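Local coordinates for protein gamma-glutamyl-gamma-aminobutyraldehyde dehydrogenase (Burkholderia cenocepacia, PDB 4LIH) that probably oxidises aldehydes, among them gamma-glutamyl-gamma-aminobutyraldehyde, to the corresponding carboxylic acids, passing hydride to NAD(P)+, at residues G118-D123 and Y303-M308; L373-A378 and P391-V396. All blocks are in the same frame, centred on the assembly; numbering follows the deposited sequence.

How the interactions relate
Both contacts belong to the aldehyde dehydrogenase fold, and they follow one another along the chain. Interaction 1 probably joins the cofactor-binding part to the catalytic part. Its Tyr-303 side chain also comes within about 4 Å of a bound MES molecule, probably from crystallisation, that may mark a pocket. Interaction 2 stays within the sheet of the catalytic part, pairing strand 372-375 with strand 388-395. The centres of the two contacts are about 19 Å apart and their nearest atoms about 8 Å, without touching. The connection runs through the sheet: the loop holding 303-308 leads into strand 314-318, which pairs with strand 411-417, and that in turn with strand 388-395.

Interaction 1 (G118-D123 and Y303-M308); sequences GKPIGD and YNMGEM
The methyl end of Met-305 lies against the bend that begins at Gly-118, with CE 3.6 Å from the Gly-118 carbonyl O. Its chain, folded at chi2 and chi3, also brings CE against CA and CG of Lys-119, whose side chain it crosses at about a right angle. Bends at chi3 (62°) and chi4 (84°) curl the Lys-119 chain back and set NZ 3.0 Å from Asn-304 OD1. This ammonium group sits above the amide's carbonyl plane. NZ is also held by the carbonyl O of Asn-176 and by a salt bridge to Asp-128; oxygens of these three residues surround the ammonium, which probably stabilises its buried charge. The amide itself is kept from rotating by its ND2, which donates to Glu-307 O at 3.0 Å and to Asn-176 O as well. Pro-120, at the N-cap of helix 121-142, adds an apolar contact, its CD 3.9 Å from Met-305 SD. In the first turn of that helix, Asp-123 directs its carboxylate at the hydroxyl end of the Tyr-303 ring: OD2 is 3.2 Å from CE1, the two planes 38° apart and the approach oblique. One water gives protons to both Asp-123 OD2 and Asn-304 OD1, and a second accepts from Asn-304 N (2.7 Å). A third, 2.6 Å from Tyr-303 OH, also accepts a weak bond from Lys-119 NZ and links the two segments. Such an arrangement fits an interdomain seam, where a helix start probably belonging to the cofactor-binding part meets the loop that, in aldehyde dehydrogenases, leads into the catalytic cysteine motif; the asparagine of the neighbouring Trp-175, Asn-176, Phe-177 sequence helps form the oxyanion hole in relatives.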
ATOM      1  N   GLY A 118      -3.037   8.239  40.756  1.00  9.66           N
ATOM      2  CA  GLY A 118      -2.338   7.327  41.695  1.00  9.66           C
ATOM      3  C   GLY A 118      -1.279   6.453  41.057  1.00  9.67           C
ATOM      4  O   GLY A 118      -0.802   5.498  41.662  1.00  9.88           O
ATOM      5  N   LYS A 119      -0.930   6.781  39.822  1.00  9.41           N
ATOM      6  CA  LYS A 119       0.025   6.041  39.018  1.00  9.30           C
ATOM      7  C   LYS A 119       1.486   6.329  39.375  1.00  9.59           C
ATOM      8  O   LYS A 119       1.873   7.491  39.425  1.00  9.76           O
ATOM      9  CB  LYS A 119      -0.241   6.414  37.569  1.00  9.10           C
ATOM     10  CG  LYS A 119      -1.603   5.949  37.056  1.00  8.83           C
ATOM     11  CD  LYS A 119      -1.963   6.704  35.763  1.00  8.76           C
ATOM     12  CE  LYS A 119      -0.987   6.457  34.626  1.00  8.69           C
ATOM     13  NZ  LYS A 119      -1.285   5.218  33.856  1.00  8.61           N
ATOM     14  N   PRO A 120       2.311   5.282  39.605  1.00  9.75           N
ATOM     15  CA  PRO A 120       3.687   5.561  40.020  1.00 10.11           C
ATOM     16  C   PRO A 120       4.388   6.650  39.155  1.00 10.28           C
ATOM     17  O   PRO A 120       4.263   6.648  37.918  1.00 10.35           O
ATOM     18  CB  PRO A 120       4.369   4.197  39.858  1.00 10.07           C
ATOM     19  CG  PRO A 120       3.279   3.197  40.147  1.00  9.87           C
ATOM     20  CD  PRO A 120       2.049   3.834  39.506  1.00  9.75           C
ATOM     21  N   ILE A 121       5.166   7.531  39.798  1.00 10.68           N
ATOM     22  CA  ILE A 121       5.914   8.555  39.120  1.00 10.87           C
ATOM     23  C   ILE A 121       7.013   7.958  38.211  1.00 10.98           C
ATOM     24  O   ILE A 121       7.334   8.542  37.185  1.00 11.12           O
ATOM     25  CB  ILE A 121       6.483   9.611  40.144  1.00 11.20           C
ATOM     26  CG1 ILE A 121       7.039  10.864  39.438  1.00 11.43           C
ATOM     27  CG2 ILE A 121       7.520   8.999  41.049  1.00 11.28           C
ATOM     28  CD1 ILE A 121       5.969  11.781  38.846  1.00 11.49           C
ATOM     29  N   GLY A 122       7.534   6.784  38.566  1.00 11.07           N
ATOM     30  CA  GLY A 122       8.509   6.079  37.741  1.00 11.11           C
ATOM     31  C   GLY A 122       7.844   5.625  36.423  1.00 11.09           C
ATOM     32  O   GLY A 122       8.509   5.468  35.390  1.00 11.50           O
ATOM     33  N   ASP A 123       6.539   5.382  36.464  1.00 11.17           N
ATOM     34  CA  ASP A 123       5.749   5.030  35.291  1.00 11.18           C
ATOM     35  C   ASP A 123       5.360   6.241  34.432  1.00 10.96           C
ATOM     36  O   ASP A 123       5.513   6.239  33.193  1.00 10.70           O
ATOM     37  CB  ASP A 123       4.459   4.294  35.738  1.00 11.59           C
ATOM     38  CG  ASP A 123       4.716   2.873  36.363  1.00 12.21           C
ATOM     39  OD1 ASP A 123       5.860   2.354  36.360  1.00 13.15           O
ATOM     40  OD2 ASP A 123       3.714   2.220  36.781  1.00 12.50           O
ATOM     41  N   TYR A 303       1.329  -4.221  36.722  1.00 10.89           N
ATOM     42  CA  TYR A 303       1.626  -2.914  36.147  1.00 11.44           C
ATOM     43  C   TYR A 303       0.374  -1.998  36.104  1.00 11.14           C
ATOM     44  O   TYR A 303      -0.695  -2.411  35.703  1.00 11.02           O
ATOM     45  CB  TYR A 303       2.232  -3.010  34.727  1.00 11.85           C
ATOM     46  CG  TYR A 303       2.575  -1.616  34.229  1.00 12.41           C
ATOM     47  CD1 TYR A 303       3.735  -1.010  34.644  1.00 12.95           C
ATOM     48  CD2 TYR A 303       1.743  -0.909  33.385  1.00 12.82           C
ATOM     49  CE1 TYR A 303       4.073   0.261  34.246  1.00 13.46           C
ATOM     50  CE2 TYR A 303       2.083   0.385  32.980  1.00 13.30           C
ATOM     51  CZ  TYR A 303       3.266   0.932  33.444  1.00 13.16           C
ATOM     52  OH  TYR A 303       3.713   2.165  33.147  1.00 14.38           O
ATOM     53  N   ASN A 304       0.536  -0.751  36.516  1.00 10.96           N
ATOM     54  CA  ASN A 304      -0.595   0.174  36.661  1.00 10.48           C
ATOM     55  C   ASN A 304      -1.718  -0.364  37.522  1.00 10.47           C
ATOM     56  O   ASN A 304      -2.891  -0.143  37.281  1.00 10.17           O
ATOM     57  CB  ASN A 304      -1.138   0.551  35.285  1.00 10.38           C
ATOM     58  CG  ASN A 304      -1.717   1.922  35.264  1.00 10.17           C
ATOM     59  OD1 ASN A 304      -1.072   2.859  35.677  1.00 10.25           O
ATOM     60  ND2 ASN A 304      -2.950   2.047  34.801  1.00 10.19           N
ATOM     61  N   MET A 305      -1.344  -1.124  38.534  1.00 10.61           N
ATOM     62  CA  MET A 305      -2.316  -1.692  39.459  1.00 10.68           C
ATOM     63  C   MET A 305      -3.366  -2.633  38.838  1.00 10.49           C
ATOM     64  O   MET A 305      -4.470  -2.732  39.350  1.00 10.42           O
ATOM     65  CB  MET A 305      -3.045  -0.553  40.192  1.00 10.63           C
ATOM     66  CG  MET A 305      -2.128   0.373  40.995  1.00 10.88           C
ATOM     67  SD  MET A 305      -1.027   1.530  40.082  1.00 10.95           S
ATOM     68  CE  MET A 305      -2.131   2.875  39.670  1.00 10.97           C
ATOM     69  N   GLY A 306      -3.072  -3.276  37.723  1.00 10.66           N
ATOM     70  CA  GLY A 306      -4.070  -4.171  37.057  1.00 10.71           C
ATOM     71  C   GLY A 306      -5.164  -3.400  36.352  1.00 10.75           C
ATOM     72  O   GLY A 306      -6.080  -3.989  35.809  1.00 10.68           O
ATOM     73  N   GLU A 307      -5.040  -2.074  36.365  1.00 11.10           N
ATOM     74  CA  GLU A 307      -6.031  -1.153  35.775  1.00 11.23           C
ATOM     75  C   GLU A 307      -5.589  -0.945  34.341  1.00 11.42           C
ATOM     76  O   GLU A 307      -5.111   0.101  33.928  1.00 11.52           O
ATOM     77  CB  GLU A 307      -6.131   0.184  36.506  1.00 11.33           C
ATOM     78  CG  GLU A 307      -6.510   0.058  37.979  1.00 11.29           C
ATOM     79  CD  GLU A 307      -6.340   1.308  38.816  1.00 11.37           C
ATOM     80  OE1 GLU A 307      -7.045   1.382  39.866  1.00 11.53           O
ATOM     81  OE2 GLU A 307      -5.536   2.216  38.483  1.00 11.34           O
ATOM     82  N   MET A 308      -5.774  -1.983  33.584  1.00 12.06           N
ATOM     83  CA  MET A 308      -5.260  -2.057  32.220  1.00 12.52           C
ATOM     84  C   MET A 308      -6.264  -2.914  31.482  1.00 11.91           C
ATOM     85  O   MET A 308      -6.516  -4.063  31.879  1.00 11.03           O
ATOM     86  CB  MET A 308      -3.928  -2.760  32.171  1.00 14.38           C
ATOM     87  CG  MET A 308      -2.725  -1.957  32.603  1.00 16.35           C
ATOM     88  SD  MET A 308      -1.211  -2.823  32.101  1.00 20.47           S
ATOM     89  CE  MET A 308      -1.260  -4.265  33.162  1.00 19.85           C
TER
HETATM   90  O   HOH W   1       1.705   3.805  33.315  1.00 11.77           O
HETATM   91  O   HOH W   2       1.408   3.643  36.029  1.00 10.35           O
HETATM   92  O   HOH W   3       2.685   0.200  37.891  1.00 20.14           O

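Interaction 2 (L373-A378 and P391-V396); sequences LVTGGA and PTVFEV
Val-393 O takes the N-H groups of two successive residues, Val-374 and Thr-375. The bond from Val-374 N is short, 2.7 Å to Val-393 O; the one from Thr-375 N is weak. The return bond runs from Val-393 N to Thr-375 O at 3.0 Å. Past the end of the strand, Gly-377 N makes a weak, bent bond to Thr-392 OG1, a hydroxyl whose stronger partner is Glu-390 O. A water links Thr-375 OG1 to Pro-391 O, while Gly-376, with no side chain in the way, brings its CA to 3.4 Å from the same Pro-391 O. On the sheet face of Leu-373 and Phe-394, Leu-373 CD1 sits over the phenyl face, 4.0 Å from the ring centroid and 27° off its normal, a CH-pi contact. With CG anti to the backbone N (chi1 -180°) and a turn at chi2, Leu-373 carries CD1 over the ring. On the other face, Thr-375 CG2 meets Val-393 CG2 at 3.7 Å. Val-374 directs its side chain toward strand 388-395, its CB 3.9 Å from Val-393 CG1, and helix 319-333 covers it through Ile-326 and Val-330. Glu-395, beside it, has salt bridges to Arg-372 and Lys-322. Strand 388-395 pairs in parallel with strand 411-417 on its other side. The two-to-one pairing of Val-374 and Thr-375 with Val-393 is a classic beta bulge, here shifting the register of an antiparallel pair in the mixed sheet of the aldehyde dehydrogenase catalytic domain.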
ATOM      1  N   LEU A 373      -5.709 -19.268  47.183  1.00 15.86           N
ATOM      2  CA  LEU A 373      -4.952 -18.011  47.292  1.00 16.05           C
ATOM      3  C   LEU A 373      -3.465 -18.315  47.307  1.00 16.09           C
ATOM      4  O   LEU A 373      -2.963 -19.016  48.218  1.00 15.84           O
ATOM      5  CB  LEU A 373      -5.323 -17.224  48.548  1.00 16.57           C
ATOM      6  CG  LEU A 373      -4.597 -15.880  48.762  1.00 16.81           C
ATOM      7  CD1 LEU A 373      -4.960 -14.817  47.719  1.00 16.96           C
ATOM      8  CD2 LEU A 373      -4.914 -15.360  50.158  1.00 17.19           C
ATOM      9  N   VAL A 374      -2.749 -17.772  46.327  1.00 15.14           N
ATOM     10  CA  VAL A 374      -1.335 -18.086  46.198  1.00 15.49           C
ATOM     11  C   VAL A 374      -0.514 -17.019  46.899  1.00 15.52           C
ATOM     12  O   VAL A 374       0.495 -17.330  47.591  1.00 15.62           O
ATOM     13  CB  VAL A 374      -0.923 -18.209  44.708  1.00 15.52           C
ATOM     14  CG1 VAL A 374       0.582 -18.358  44.577  1.00 15.96           C
ATOM     15  CG2 VAL A 374      -1.625 -19.402  44.062  1.00 15.61           C
ATOM     16  N   THR A 375      -0.903 -15.761  46.686  1.00 14.52           N
ATOM     17  CA  THR A 375      -0.236 -14.668  47.341  1.00 14.61           C
ATOM     18  C   THR A 375      -1.109 -13.424  47.375  1.00 14.51           C
ATOM     19  O   THR A 375      -2.057 -13.249  46.574  1.00 14.17           O
ATOM     20  CB  THR A 375       1.136 -14.345  46.690  1.00 14.58           C
ATOM     21  OG1 THR A 375       1.905 -13.496  47.561  1.00 14.31           O
ATOM     22  CG2 THR A 375       0.946 -13.670  45.350  1.00 14.56           C
ATOM     23  N   GLY A 376      -0.798 -12.557  48.329  1.00 14.82           N
ATOM     24  CA  GLY A 376      -1.496 -11.276  48.446  1.00 14.76           C
ATOM     25  C   GLY A 376      -2.889 -11.364  48.999  1.00 15.11           C
ATOM     26  O   GLY A 376      -3.166 -12.169  49.893  1.00 15.08           O
ATOM     27  N   GLY A 377      -3.775 -10.534  48.458  1.00 15.11           N
ATOM     28  CA  GLY A 377      -5.174 -10.582  48.785  1.00 15.81           C
ATOM     29  C   GLY A 377      -5.676  -9.586  49.821  1.00 16.19           C
ATOM     30  O   GLY A 377      -6.827  -9.619  50.127  1.00 17.50           O
ATOM     31  N   ALA A 378      -4.826  -8.728  50.379  1.00 16.71           N
ATOM     32  CA  ALA A 378      -5.238  -7.802  51.455  1.00 16.80           C
ATOM     33  C   ALA A 378      -5.212  -6.327  51.020  1.00 17.02           C
ATOM     34  O   ALA A 378      -4.327  -5.920  50.271  1.00 16.10           O
ATOM     35  CB  ALA A 378      -4.312  -7.984  52.654  1.00 17.28           C
ATOM     36  N   PRO A 391      -0.643  -7.067  45.379  1.00 12.30           N
ATOM     37  CA  PRO A 391      -0.759  -7.920  44.176  1.00 12.06           C
ATOM     38  C   PRO A 391      -1.173  -9.333  44.571  1.00 11.89           C
ATOM     39  O   PRO A 391      -0.555  -9.940  45.456  1.00 11.91           O
ATOM     40  CB  PRO A 391       0.646  -7.889  43.591  1.00 12.15           C
ATOM     41  CG  PRO A 391       1.525  -7.689  44.784  1.00 12.46           C
ATOM     42  CD  PRO A 391       0.761  -6.801  45.723  1.00 12.51           C
ATOM     43  N   THR A 392      -2.232  -9.837  43.930  1.00 11.33           N
ATOM     44  CA  THR A 392      -2.944 -11.020  44.405  1.00 11.09           C
ATOM     45  C   THR A 392      -3.030 -12.074  43.317  1.00 10.76           C
ATOM     46  O   THR A 392      -3.374 -11.757  42.185  1.00 10.70           O
ATOM     47  CB  THR A 392      -4.350 -10.610  44.843  1.00 11.04           C
ATOM     48  OG1 THR A 392      -4.251  -9.661  45.933  1.00 11.23           O
ATOM     49  CG2 THR A 392      -5.176 -11.779  45.281  1.00 11.12           C
ATOM     50  N   VAL A 393      -2.733 -13.322  43.671  1.00 10.61           N
ATOM     51  CA  VAL A 393      -2.790 -14.423  42.728  1.00 10.66           C
ATOM     52  C   VAL A 393      -3.649 -15.527  43.298  1.00 10.79           C
ATOM     53  O   VAL A 393      -3.470 -15.896  44.455  1.00 10.95           O
ATOM     54  CB  VAL A 393      -1.371 -14.983  42.453  1.00 10.62           C
ATOM     55  CG1 VAL A 393      -1.406 -16.117  41.456  1.00 10.61           C
ATOM     56  CG2 VAL A 393      -0.440 -13.888  41.953  1.00 10.47           C
ATOM     57  N   PHE A 394      -4.584 -16.025  42.488  1.00 11.04           N
ATOM     58  CA  PHE A 394      -5.318 -17.272  42.751  1.00 11.27           C
ATOM     59  C   PHE A 394      -5.077 -18.356  41.697  1.00 11.70           C
ATOM     60  O   PHE A 394      -4.875 -18.082  40.512  1.00 11.30           O
ATOM     61  CB  PHE A 394      -6.813 -17.026  42.716  1.00 11.12           C
ATOM     62  CG  PHE A 394      -7.315 -16.182  43.855  1.00 11.12           C
ATOM     63  CD1 PHE A 394      -7.601 -16.772  45.075  1.00 11.02           C
ATOM     64  CD2 PHE A 394      -7.502 -14.829  43.704  1.00 10.92           C
ATOM     65  CE1 PHE A 394      -8.091 -16.016  46.111  1.00 11.15           C
ATOM     66  CE2 PHE A 394      -7.962 -14.043  44.753  1.00 10.90           C
ATOM     67  CZ  PHE A 394      -8.246 -14.639  45.969  1.00 11.07           C
ATOM     68  N   GLU A 395      -5.196 -19.599  42.145  1.00 12.61           N
ATOM     69  CA  GLU A 395      -5.245 -20.748  41.230  1.00 13.67           C
ATOM     70  C   GLU A 395      -6.716 -21.125  41.115  1.00 13.29           C
ATOM     71  O   GLU A 395      -7.360 -21.374  42.122  1.00 13.27           O
ATOM     72  CB  GLU A 395      -4.376 -21.896  41.762  1.00 15.27           C
ATOM     73  CG  GLU A 395      -4.263 -23.020  40.760  1.00 17.49           C
ATOM     74  CD  GLU A 395      -3.249 -24.062  41.124  1.00 18.99           C
ATOM     75  OE1 GLU A 395      -2.537 -23.912  42.132  1.00 20.81           O
ATOM     76  OE2 GLU A 395      -3.214 -25.053  40.391  1.00 22.80           O
ATOM     77  N   VAL A 396      -7.261 -21.105  39.907  1.00 12.96           N
ATOM     78  CA  VAL A 396      -8.713 -21.329  39.706  1.00 13.13           C
ATOM     79  C   VAL A 396      -8.936 -22.192  38.502  1.00 13.24           C
ATOM     80  O   VAL A 396      -8.036 -22.371  37.644  1.00 13.72           O
ATOM     81  CB  VAL A 396      -9.554 -20.002  39.527  1.00 12.88           C
ATOM     82  CG1 VAL A 396      -9.740 -19.256  40.856  1.00 12.83           C
ATOM     83  CG2 VAL A 396      -8.968 -19.082  38.466  1.00 12.61           C
TER
HETATM   84  O   HOH W   4       1.560 -10.585  46.984  1.00 21.81           O